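Local coordinates for protein oxygenase-reductase (Streptomyces fradiae, PDB 4OSP) that acts, through the C-terminal reductase domain present here, as an NADP-binding ketoreductase of the short-chain dehydrogenase/reductase type, directed at the C-6 carbonyl of urdamycin-type angucyclinones, at residues Gln179-Phe184 and Val195-Pro200; Asp102-Asn107 and Phe136-Arg141. One frame throughout, in Å; residues are numbered along the deposited sequence.

Interaction 1 of 2, residues Gln179-Phe184 and Val195-Pro200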
# COMPACT_ATOMS: atom_id res chain seq x y z
N GLN B 179 -0.94 4.04 12.46
CA GLN B 179 0.12 3.26 13.06
C GLN B 179 -0.40 2.53 14.30
O GLN B 179 -0.05 1.37 14.54
CB GLN B 179 1.33 4.14 13.36
CG GLN B 179 2.04 4.58 12.09
CD GLN B 179 2.63 3.40 11.34
OE1 GLN B 179 3.28 2.53 11.93
NE2 GLN B 179 2.39 3.35 10.04
N LEU B 180 -1.30 3.20 15.04
CA LEU B 180 -2.01 2.55 16.14
C LEU B 180 -2.62 1.22 15.71
O LEU B 180 -2.49 0.21 16.40
CB LEU B 180 -3.12 3.46 16.67
CG LEU B 180 -2.79 4.56 17.68
CD1 LEU B 180 -4.03 5.41 17.93
CD2 LEU B 180 -2.27 3.98 18.99
N THR B 181 -3.31 1.24 14.58
CA THR B 181 -3.96 0.05 14.05
C THR B 181 -2.93 -1.06 13.81
O THR B 181 -3.11 -2.20 14.29
CB THR B 181 -4.73 0.39 12.75
OG1 THR B 181 -5.88 1.18 13.06
CG2 THR B 181 -5.17 -0.87 12.01
N LEU B 182 -1.86 -0.74 13.09
CA LEU B 182 -0.86 -1.75 12.67
C LEU B 182 -0.21 -2.49 13.87
O LEU B 182 -0.22 -3.71 13.93
CB LEU B 182 0.21 -1.12 11.78
CG LEU B 182 1.37 -1.99 11.27
CD1 LEU B 182 0.89 -2.93 10.16
CD2 LEU B 182 2.53 -1.14 10.75
N HIS B 183 0.34 -1.73 14.81
CA HIS B 183 1.12 -2.28 15.91
C HIS B 183 0.27 -2.90 17.02
O HIS B 183 0.60 -3.98 17.53
CB HIS B 183 2.08 -1.22 16.41
CG HIS B 183 2.86 -0.58 15.31
ND1 HIS B 183 3.96 -1.18 14.73
CD2 HIS B 183 2.67 0.58 14.64
CE1 HIS B 183 4.42 -0.40 13.76
NE2 HIS B 183 3.64 0.66 13.67
N PHE B 184 -0.84 -2.26 17.37
CA PHE B 184 -1.76 -2.86 18.33
C PHE B 184 -2.44 -4.11 17.83
O PHE B 184 -2.85 -4.96 18.63
CB PHE B 184 -2.78 -1.86 18.85
CG PHE B 184 -2.31 -1.10 20.03
CD1 PHE B 184 -2.21 -1.71 21.27
CD2 PHE B 184 -1.92 0.22 19.91
CE1 PHE B 184 -1.77 -1.01 22.37
CE2 PHE B 184 -1.46 0.93 21.01
CZ PHE B 184 -1.38 0.31 22.24
N VAL B 195 -7.99 -5.04 15.50
CA VAL B 195 -7.72 -3.61 15.47
C VAL B 195 -7.68 -3.19 14.00
O VAL B 195 -6.84 -3.66 13.23
CB VAL B 195 -6.37 -3.26 16.16
CG1 VAL B 195 -6.28 -1.77 16.45
CG2 VAL B 195 -6.19 -4.04 17.47
N ASN B 196 -8.61 -2.33 13.60
CA ASN B 196 -8.70 -1.90 12.21
C ASN B 196 -8.93 -0.40 12.08
O ASN B 196 -9.35 0.27 13.03
CB ASN B 196 -9.80 -2.68 11.48
CG ASN B 196 -9.46 -4.14 11.28
OD1 ASN B 196 -8.60 -4.48 10.46
ND2 ASN B 196 -10.13 -5.01 12.02
N SER B 197 -8.65 0.12 10.90
CA SER B 197 -8.87 1.52 10.57
C SER B 197 -9.97 1.60 9.51
O SER B 197 -10.09 0.71 8.68
CB SER B 197 -7.60 2.15 10.02
OG SER B 197 -6.72 2.53 11.06
N VAL B 198 -10.78 2.64 9.60
CA VAL B 198 -11.79 2.93 8.59
C VAL B 198 -11.53 4.35 8.08
O VAL B 198 -11.42 5.29 8.88
CB VAL B 198 -13.22 2.83 9.18
CG1 VAL B 198 -14.26 3.16 8.11
CG2 VAL B 198 -13.48 1.43 9.74
N GLY B 199 -11.40 4.50 6.77
CA GLY B 199 -11.11 5.79 6.16
C GLY B 199 -12.29 6.36 5.40
O GLY B 199 -12.69 5.82 4.36
N PRO B 200 -12.89 7.44 5.92
CA PRO B 200 -14.00 8.10 5.22
C PRO B 200 -13.49 8.88 3.99
O PRO B 200 -12.30 9.18 3.90
CB PRO B 200 -14.55 9.09 6.25
CG PRO B 200 -13.89 8.75 7.56
CD PRO B 200 -12.60 8.07 7.22
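Thr181 and Ser197 hold matching first torsions, chi1 -70° and -81°, and in each the hydroxyl stands opposite its own carbonyl carbon, beside the backbone N. This brings the two hydroxyls within reach of each other, Thr181 OG1 and Ser197 OG 2.6 Å apart in a short hydrogen bond that is the one polar link between helix 179-184 and strand 195-200. Thr181 uses its other branch as well: methyl CG2 rests against the strand backbone, 3.5 Å from Val195 O. Val195, whose side chain points at the helix, straddles the turn beyond. Its CG1 reaches Thr181 CA at 3.8 Å and also comes up to Phe184 CB at 4.2 Å, while CG2 sits 3.7 Å from Phe184 O. The short side chains of Thr181 and Ser197 are consistent with the close approach of the axes, 7.1 Å; these run nearly antiparallel, at 158°, as expected when a helix returns over the sheet in a beta-alpha-beta crossover of a Rossmann fold.

The outer side of the helix belongs to the assembly. There His183 NE2 donates to Gln179 OE1 (2.6 Å) close to its ring plane, which leaves Gln179 NE2 to bond Thr160 O of the second subunit and His183 ND1 to bond Asn164 N of that subunit. This use of the helix is familiar from the subunit interfaces of the short-chain dehydrogenases.

Inside the fold, each of the paired hydroxyls has a second partner, Asn154 for Thr181 OG1 and Asp178 for Ser197 OG. The chemistry is thus a buried polar chain set in an apolar seam: each hydroxyl takes part in two hydrogen bonds, which should restrict the rotation of both.

Interaction 2 of 2, residues Asp102-Asn107 and Phe136-Arg141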
# COMPACT_ATOMS: atom_id res chain seq x y z
N ASP B 102 -16.50 -3.97 25.22
CA ASP B 102 -16.30 -4.89 24.12
C ASP B 102 -15.73 -4.21 22.91
O ASP B 102 -14.85 -4.74 22.23
CB ASP B 102 -17.61 -5.58 23.78
CG ASP B 102 -18.10 -6.44 24.92
OD1 ASP B 102 -17.60 -7.56 25.05
OD2 ASP B 102 -18.96 -5.97 25.69
N ILE B 103 -16.23 -3.01 22.66
CA ILE B 103 -15.96 -2.30 21.42
C ILE B 103 -15.51 -0.88 21.73
O ILE B 103 -16.19 -0.14 22.45
CB ILE B 103 -17.22 -2.27 20.52
CG1 ILE B 103 -17.64 -3.70 20.16
CG2 ILE B 103 -16.97 -1.46 19.26
CD1 ILE B 103 -19.09 -3.85 19.72
N LEU B 104 -14.36 -0.50 21.19
CA LEU B 104 -13.90 0.87 21.27
C LEU B 104 -13.77 1.47 19.88
O LEU B 104 -13.06 0.93 19.02
CB LEU B 104 -12.54 0.93 21.99
CG LEU B 104 -11.78 2.24 21.85
CD1 LEU B 104 -12.52 3.36 22.57
CD2 LEU B 104 -10.35 2.09 22.36
N VAL B 105 -14.44 2.60 19.66
CA VAL B 105 -14.32 3.31 18.40
C VAL B 105 -13.67 4.65 18.65
O VAL B 105 -14.26 5.52 19.30
CB VAL B 105 -15.69 3.52 17.73
CG1 VAL B 105 -15.53 4.21 16.39
CG2 VAL B 105 -16.42 2.20 17.57
N ASN B 106 -12.44 4.82 18.15
CA ASN B 106 -11.76 6.10 18.21
C ASN B 106 -12.19 6.97 17.06
O ASN B 106 -11.59 6.92 15.98
CB ASN B 106 -10.24 5.92 18.16
CG ASN B 106 -9.63 5.64 19.51
OD1 ASN B 106 -9.79 6.43 20.46
ND2 ASN B 106 -8.90 4.54 19.61
N ASN B 107 -13.23 7.77 17.28
CA ASN B 107 -13.79 8.59 16.21
C ASN B 107 -13.41 10.05 16.30
O ASN B 107 -13.26 10.71 15.29
CB ASN B 107 -15.30 8.46 16.15
CG ASN B 107 -15.94 9.46 15.22
OD1 ASN B 107 -15.94 9.28 13.99
ND2 ASN B 107 -16.47 10.53 15.78
N PHE B 136 -4.11 7.24 21.43
CA PHE B 136 -3.12 6.32 22.01
C PHE B 136 -3.42 5.98 23.47
O PHE B 136 -3.51 4.81 23.84
CB PHE B 136 -1.69 6.84 21.90
CG PHE B 136 -0.71 5.94 22.58
CD1 PHE B 136 -0.41 6.10 23.93
CD2 PHE B 136 -0.15 4.85 21.88
CE1 PHE B 136 0.45 5.22 24.57
CE2 PHE B 136 0.73 3.98 22.52
CZ PHE B 136 1.03 4.16 23.86
N PHE B 137 -3.58 7.01 24.30
CA PHE B 137 -3.81 6.79 25.73
C PHE B 137 -5.19 6.23 26.06
O PHE B 137 -5.37 5.55 27.08
CB PHE B 137 -3.45 8.03 26.56
CG PHE B 137 -1.97 8.25 26.64
CD1 PHE B 137 -1.20 7.47 27.49
CD2 PHE B 137 -1.34 9.13 25.77
CE1 PHE B 137 0.18 7.61 27.52
CE2 PHE B 137 0.04 9.28 25.79
CZ PHE B 137 0.80 8.51 26.66
N ILE B 138 -6.14 6.44 25.16
CA ILE B 138 -7.46 5.84 25.30
C ILE B 138 -7.36 4.34 25.06
O ILE B 138 -7.95 3.54 25.79
CB ILE B 138 -8.48 6.44 24.32
CG1 ILE B 138 -8.83 7.88 24.73
CG2 ILE B 138 -9.74 5.57 24.25
CD1 ILE B 138 -9.74 8.60 23.74
N VAL B 139 -6.62 3.95 24.03
CA VAL B 139 -6.37 2.54 23.78
C VAL B 139 -5.65 1.94 24.98
O VAL B 139 -6.02 0.87 25.48
CB VAL B 139 -5.53 2.32 22.50
CG1 VAL B 139 -5.14 0.85 22.37
CG2 VAL B 139 -6.31 2.77 21.28
N GLN B 140 -4.62 2.63 25.45
CA GLN B 140 -3.81 2.11 26.55
C GLN B 140 -4.67 1.86 27.78
O GLN B 140 -4.64 0.79 28.37
CB GLN B 140 -2.68 3.08 26.89
CG GLN B 140 -1.70 2.53 27.92
CD GLN B 140 -0.72 3.58 28.38
OE1 GLN B 140 -1.07 4.47 29.15
NE2 GLN B 140 0.51 3.50 27.89
N ARG B 141 -5.46 2.86 28.16
CA ARG B 141 -6.34 2.74 29.30
C ARG B 141 -7.45 1.70 29.04
O ARG B 141 -7.79 0.91 29.94
CB ARG B 141 -6.90 4.11 29.68
CG ARG B 141 -7.93 4.12 30.81
CD ARG B 141 -7.35 3.80 32.19
NE ARG B 141 -8.39 3.21 33.03
CZ ARG B 141 -9.18 3.90 33.84
NH1 ARG B 141 -9.05 5.21 33.93
NH2 ARG B 141 -10.10 3.30 34.56
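The carboxamide of Asn106 is the flat group that meets the helix, and it does so with both terminal atoms: OD1 lies 3.9 Å from Ile138 CG2 and equally near CD1 of the same residue, while ND2 is 3.6 Å from Val139 CG2. Two further flat groups stand on the helix itself, where Phe136 CD1 lies 3.5 Å over the centre of the Phe137 ring and Phe137 CG lies at the edge of Phe136.

Leu104, two residues before Asn106 on the same side of the strand, supplies the hydrocarbon. With its CG opposite the backbone N (chi1 165°), it carries CD1 to 3.9 Å from Ile138 CG2 and CD2 to 4.2 Å from Val139 CG2. Ile138 CG2 is therefore shared by the leucine and the amide.

The strand ends in the Asn-Asn-Ala-Gly motif of the short-chain dehydrogenases; Asn107, next along, belongs to the NADP site. Asn106 ND2 finds its hydrogen bond on Asn154 OD1 of the neighbouring strand. Across the contact itself there is no hydrogen bond: helix and strand are held by dispersion between branched aliphatic groups, with a buried amide whose nitrogen is satisfied by the Asn154 side chain.

In the fold
Both segments of interaction 2 precede those of interaction 1 in the sequence, and the centres of the two contacts lie 11 Å apart within one Rossmann-type domain. Strand 151-155 separates their two strands in the parallel sheet, and Asn154 on it bonds both Asn106 and Thr181, so a polar thread runs from one contact to the other. Helices 121-142 and 168-187 lie side by side and touch directly: Leu180 CD2 meets Phe136 CD2 at 3.7 Å, and Phe184 CZ meets Val139 CG1 at 3.8 Å. Both helices also reach the second subunit, as is usual in this family. Each contact packs one helix of the pair on the sheet, and the pair lies between that sheet and the second subunit.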